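Local structure of GRMZM2G135359 pseudokinase (Zea mays, 6CPY) at residues A[171-175]-A[176-180]; A[254-257]-A[258-262]. The protein is a receptor-like pseudokinase, probably a membrane protein, whose kinase-fold domain, the part modelled here, may bind ATP but is likely to be catalytically impaired. All coordinates share one frame; numbering follows the deposited sequence.

Interaction 1. Residues A[171-175]-A[176-180]; sequences RNFDS and TTVYL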
loop_
_atom_site.group_PDB
_atom_site.type_symbol
_atom_site.label_atom_id
_atom_site.label_comp_id
_atom_site.label_asym_id
_atom_site.label_seq_id
_atom_site.Cartn_x
_atom_site.Cartn_y
_atom_site.Cartn_z
ATOM N N ARG A 171 7.203 -2.733 -3.108
ATOM C CA ARG A 171 8.563 -2.817 -2.579
ATOM C C ARG A 171 8.684 -2.307 -1.143
ATOM O O ARG A 171 9.617 -2.697 -0.431
ATOM C CB ARG A 171 9.553 -2.073 -3.492
ATOM C CG ARG A 171 9.484 -0.566 -3.354
ATOM C CD ARG A 171 10.073 0.169 -4.546
ATOM N NE ARG A 171 9.948 1.609 -4.346
ATOM C CZ ARG A 171 8.817 2.304 -4.486
ATOM N NH1 ARG A 171 7.682 1.710 -4.852
ATOM N NH2 ARG A 171 8.820 3.611 -4.257
ATOM N N ASN A 172 7.758 -1.438 -0.729
ATOM C CA ASN A 172 7.730 -0.888 0.640
ATOM C C ASN A 172 6.570 -1.424 1.498
ATOM O O ASN A 172 6.256 -0.864 2.546
ATOM C CB ASN A 172 7.642 0.642 0.575
ATOM C CG ASN A 172 8.873 1.262 -0.051
ATOM O OD1 ASN A 172 9.987 0.799 0.186
ATOM N ND2 ASN A 172 8.680 2.298 -0.866
ATOM N N PHE A 173 5.956 -2.513 1.064
ATOM C CA PHE A 173 4.742 -3.011 1.702
ATOM C C PHE A 173 4.887 -3.361 3.197
ATOM O O PHE A 173 5.698 -4.211 3.578
ATOM C CB PHE A 173 4.229 -4.216 0.924
ATOM C CG PHE A 173 3.077 -4.897 1.579
ATOM C CD1 PHE A 173 1.833 -4.293 1.623
ATOM C CD2 PHE A 173 3.247 -6.136 2.175
ATOM C CE1 PHE A 173 0.770 -4.915 2.243
ATOM C CE2 PHE A 173 2.188 -6.766 2.792
ATOM C CZ PHE A 173 0.952 -6.151 2.833
ATOM N N ASP A 174 4.104 -2.682 4.034
ATOM C CA ASP A 174 3.968 -3.025 5.454
ATOM C C ASP A 174 2.737 -2.308 6.013
ATOM O O ASP A 174 1.968 -1.716 5.248
ATOM C CB ASP A 174 5.247 -2.723 6.264
ATOM C CG ASP A 174 5.640 -1.264 6.260
ATOM O OD1 ASP A 174 4.764 -0.370 6.236
ATOM O OD2 ASP A 174 6.865 -1.013 6.310
ATOM N N SER A 175 2.509 -2.380 7.320
ATOM C CA SER A 175 1.299 -1.776 7.869
ATOM C C SER A 175 1.288 -0.249 7.759
ATOM O O SER A 175 0.217 0.353 7.803
ATOM C CB SER A 175 1.033 -2.239 9.310
ATOM O OG SER A 175 2.038 -1.781 10.188
ATOM N N THR A 176 2.456 0.382 7.587
ATOM C CA THR A 176 2.502 1.838 7.352
ATOM C C THR A 176 2.087 2.251 5.936
ATOM O O THR A 176 1.791 3.429 5.687
ATOM C CB THR A 176 3.894 2.470 7.658
ATOM O OG1 THR A 176 4.856 2.073 6.674
ATOM C CG2 THR A 176 4.374 2.088 9.047
ATOM N N THR A 177 2.044 1.302 5.012
ATOM C CA THR A 177 1.661 1.609 3.634
ATOM C C THR A 177 0.289 1.098 3.239
ATOM O O THR A 177 -0.109 1.252 2.082
ATOM C CB THR A 177 2.729 1.130 2.634
ATOM O OG1 THR A 177 2.757 -0.304 2.578
ATOM C CG2 THR A 177 4.081 1.654 3.052
ATOM N N VAL A 178 -0.439 0.514 4.195
ATOM C CA VAL A 178 -1.829 0.138 3.997
ATOM C C VAL A 178 -2.702 1.195 4.647
ATOM O O VAL A 178 -2.602 1.435 5.856
ATOM C CB VAL A 178 -2.154 -1.227 4.636
ATOM C CG1 VAL A 178 -3.621 -1.567 4.441
ATOM C CG2 VAL A 178 -1.266 -2.310 4.050
ATOM N N TYR A 179 -3.545 1.821 3.838
ATOM C CA TYR A 179 -4.487 2.827 4.306
ATOM C C TYR A 179 -5.893 2.232 4.413
ATOM O O TYR A 179 -6.178 1.172 3.860
ATOM C CB TYR A 179 -4.473 4.041 3.373
ATOM C CG TYR A 179 -3.209 4.862 3.514
ATOM C CD1 TYR A 179 -2.025 4.467 2.903
ATOM C CD2 TYR A 179 -3.193 6.017 4.291
ATOM C CE1 TYR A 179 -0.863 5.208 3.053
ATOM C CE2 TYR A 179 -2.040 6.769 4.440
ATOM C CZ TYR A 179 -0.878 6.360 3.826
ATOM O OH TYR A 179 0.272 7.116 3.981
ATOM N N LEU A 180 -6.751 2.925 5.147
ATOM C CA LEU A 180 -8.097 2.452 5.455
ATOM C C LEU A 180 -9.150 3.445 4.968
ATOM O O LEU A 180 -9.056 4.635 5.264
ATOM C CB LEU A 180 -8.228 2.264 6.967
ATOM C CG LEU A 180 -7.207 1.307 7.590
ATOM C CD1 LEU A 180 -7.397 1.205 9.091
ATOM C CD2 LEU A 180 -7.313 -0.076 6.956
#

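Interaction 2. Residues A[254-257]-A[258-262]; sequences MRLE and ELIDP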
loop_
_atom_site.group_PDB
_atom_site.type_symbol
_atom_site.label_atom_id
_atom_site.label_comp_id
_atom_site.label_asym_id
_atom_site.label_seq_id
_atom_site.Cartn_x
_atom_site.Cartn_y
_atom_site.Cartn_z
ATOM N N MET A 254 1.784 -22.257 23.165
ATOM C CA MET A 254 1.004 -21.053 23.459
ATOM C C MET A 254 -0.478 -21.196 23.118
ATOM O O MET A 254 -0.839 -21.604 22.026
ATOM C CB MET A 254 1.580 -19.845 22.709
ATOM C CG MET A 254 0.987 -18.521 23.157
ATOM S SD MET A 254 1.522 -17.127 22.156
ATOM C CE MET A 254 3.296 -17.219 22.396
ATOM N N ARG A 255 -1.329 -20.820 24.070
ATOM C CA ARG A 255 -2.770 -20.780 23.851
ATOM C C ARG A 255 -3.109 -19.614 22.910
ATOM O O ARG A 255 -2.414 -18.602 22.903
ATOM C CB ARG A 255 -3.496 -20.588 25.179
ATOM C CG ARG A 255 -3.235 -21.693 26.195
ATOM C CD ARG A 255 -3.952 -21.419 27.505
ATOM N NE ARG A 255 -5.388 -21.214 27.305
ATOM C CZ ARG A 255 -6.276 -22.175 27.047
ATOM N NH1 ARG A 255 -5.905 -23.452 26.941
ATOM N NH2 ARG A 255 -7.557 -21.854 26.884
ATOM N N LEU A 256 -4.174 -19.751 22.125
ATOM C CA LEU A 256 -4.595 -18.658 21.244
ATOM C C LEU A 256 -4.950 -17.378 22.009
ATOM O O LEU A 256 -4.774 -16.282 21.474
ATOM C CB LEU A 256 -5.763 -19.074 20.343
ATOM C CG LEU A 256 -5.458 -19.837 19.053
ATOM C CD1 LEU A 256 -6.771 -20.301 18.434
ATOM C CD2 LEU A 256 -4.683 -18.981 18.068
ATOM N N GLU A 257 -5.433 -17.498 23.251
ATOM C CA GLU A 257 -5.729 -16.304 24.068
ATOM C C GLU A 257 -4.483 -15.473 24.394
ATOM O O GLU A 257 -4.589 -14.279 24.677
ATOM C CB GLU A 257 -6.419 -16.666 25.389
ATOM C CG GLU A 257 -7.788 -17.303 25.243
ATOM C CD GLU A 257 -7.750 -18.820 25.310
ATOM O OE1 GLU A 257 -6.773 -19.429 24.811
ATOM O OE2 GLU A 257 -8.714 -19.404 25.860
ATOM N N GLU A 258 -3.312 -16.103 24.393
ATOM C CA GLU A 258 -2.067 -15.380 24.606
ATOM C C GLU A 258 -1.570 -14.746 23.301
ATOM O O GLU A 258 -0.941 -13.700 23.320
ATOM C CB GLU A 258 -0.993 -16.305 25.209
ATOM C CG GLU A 258 0.342 -15.605 25.428
ATOM C CD GLU A 258 1.336 -16.382 26.280
ATOM O OE1 GLU A 258 1.088 -17.565 26.612
ATOM O OE2 GLU A 258 2.390 -15.786 26.611
ATOM N N LEU A 259 -1.848 -15.385 22.177
ATOM C CA LEU A 259 -1.363 -14.917 20.882
ATOM C C LEU A 259 -2.184 -13.747 20.331
ATOM O O LEU A 259 -1.637 -12.737 19.874
ATOM C CB LEU A 259 -1.386 -16.062 19.873
ATOM C CG LEU A 259 -0.893 -15.707 18.465
ATOM C CD1 LEU A 259 0.614 -15.577 18.443
ATOM C CD2 LEU A 259 -1.339 -16.732 17.447
ATOM N N ILE A 260 -3.495 -13.900 20.365
ATOM C CA ILE A 260 -4.392 -12.984 19.645
ATOM C C ILE A 260 -4.537 -11.655 20.402
ATOM O O ILE A 260 -4.657 -11.637 21.623
ATOM C CB ILE A 260 -5.759 -13.654 19.397
ATOM C CG1 ILE A 260 -5.600 -14.925 18.536
ATOM C CG2 ILE A 260 -6.732 -12.684 18.725
ATOM C CD1 ILE A 260 -5.011 -14.705 17.149
ATOM N N ASP A 261 -4.508 -10.547 19.661
ATOM C CA ASP A 261 -4.622 -9.208 20.220
ATOM C C ASP A 261 -5.842 -9.080 21.140
ATOM O O ASP A 261 -6.962 -9.260 20.692
ATOM C CB ASP A 261 -4.733 -8.194 19.064
ATOM C CG ASP A 261 -4.581 -6.747 19.515
ATOM O OD1 ASP A 261 -4.665 -6.460 20.731
ATOM O OD2 ASP A 261 -4.395 -5.898 18.613
ATOM N N PRO A 262 -5.636 -8.741 22.425
ATOM C CA PRO A 262 -6.811 -8.521 23.303
ATOM C C PRO A 262 -7.771 -7.415 22.842
ATOM O O PRO A 262 -8.983 -7.508 23.077
ATOM C CB PRO A 262 -6.183 -8.160 24.663
ATOM C CG PRO A 262 -4.783 -8.646 24.594
ATOM C CD PRO A 262 -4.364 -8.609 23.151
HETATM O O HOH W 1 -0.389 -19.743 26.503
#

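Interaction 1. Residues A[171-175]-A[176-180]
Thr-176 turns its hydroxyl back on the carboxylate of Asp-174, and OG1 reaches OD1 at a very short 2.5 Å. The same OD1 takes the backbone N of Thr-176 at 2.8 Å, from the anti side and 31° out of the carboxylate plane; this N-H bond closes an Asx turn, to which the hydroxyl adds its unusually short contact. The Asp-174 torsion (chi1 61°) sets CG between backbone N and carbonyl carbon, which swings OD1 over the turn. A second clasp runs through Thr-177. Its OG1 accepts Asp-174 N at 3.1 Å along a nearly straight bond (168°), while its own N gives a bond of 3.0 Å to Asp-174 O, completing a type I beta turn with Ser-175 and Thr-176 at its corners. By sequence this is the kinase catalytic loop, with Asn-172 where active kinases carry the aspartate of the HRD motif, consistent with a pseudokinase. Arg-171, at the HRD arginine position, forms a salt bridge to Asp-190, which by sequence stands at the DFG aspartate. An alanine in place of Asp-174 would probably leave the N and OG1 of Thr-176 without their shared acceptor and free that hydroxyl to turn. Buried Ser-175 bonds through OG to Glu-227 of helix 214-230. Beneath the turn, Phe-173 CE1 lies 3.8 Å from Val-178 CG2, both side chains resting against Ile-154 of helix 144-164.

Interaction 2. Residues A[254-257]-A[258-262]
Glu-258 reaches back past Met-254 to the start of its own short helix, where a water joins it to Arg-255. The water donates to Glu-258 OE1 at 2.6 Å and accepts from Arg-255 N at 2.8 Å, so the amide of the N-cap residue is satisfied by the third helical residue through one bridging molecule, a water-mediated counterpart of one half of a capping box. Extended beyond CG, Glu-258 also presents OE2 to Arg-248 of helix 240-250 in a salt bridge. Across this chain lies Met-254 at about a right angle, CG 3.6 Å from Glu-258 OE1, its sulfur packed on Leu-259 CB. Inside the single turn, Arg-255 O accepts Glu-258 N at 3.0 Å and Leu-259 N only weakly. Leu-256 O does better: Ile-260 N meets it at 2.9 Å, beside a second, weak bond from Leu-259 N. The Leu-256 side chain runs alongside that of Ile-260, and its CD2 sits 4.1 Å from Leu-259 CD2. This one-turn helix lies in the C-lobe between helices 240-250 and 269-282, with Leu-259 against Trp-245, Tyr-249 and Cys-276. On the exposed side, Arg-255 NH2 holds Glu-257 OE2 in a salt bridge of 2.9 Å. Both carboxylates near the helix start are thus paired with arginines, and their charge is probably largely balanced locally.

How the interactions relate
Interaction 1 comes first along the chain, in the loop that corresponds to the catalytic loop of active kinases and leads into strand 178-180; interaction 2 follows between helices 240-250 and 269-282. Their centres lie 24 Å apart and their nearest atoms about 11 Å, so they do not touch, yet both belong to the helical C-lobe of the kinase fold. Two long helices link them. Helix 144-164 sets Leu-158 against Phe-173, and its Arg-147 pairs with Asp-261; helix 214-230 meets Phe-173 through Val-224 and bonds Asp-261 through the backbone of Leu-229. The 171-180 loop, near the chain centre, and the peripheral 254-262 turn thus share one helical core.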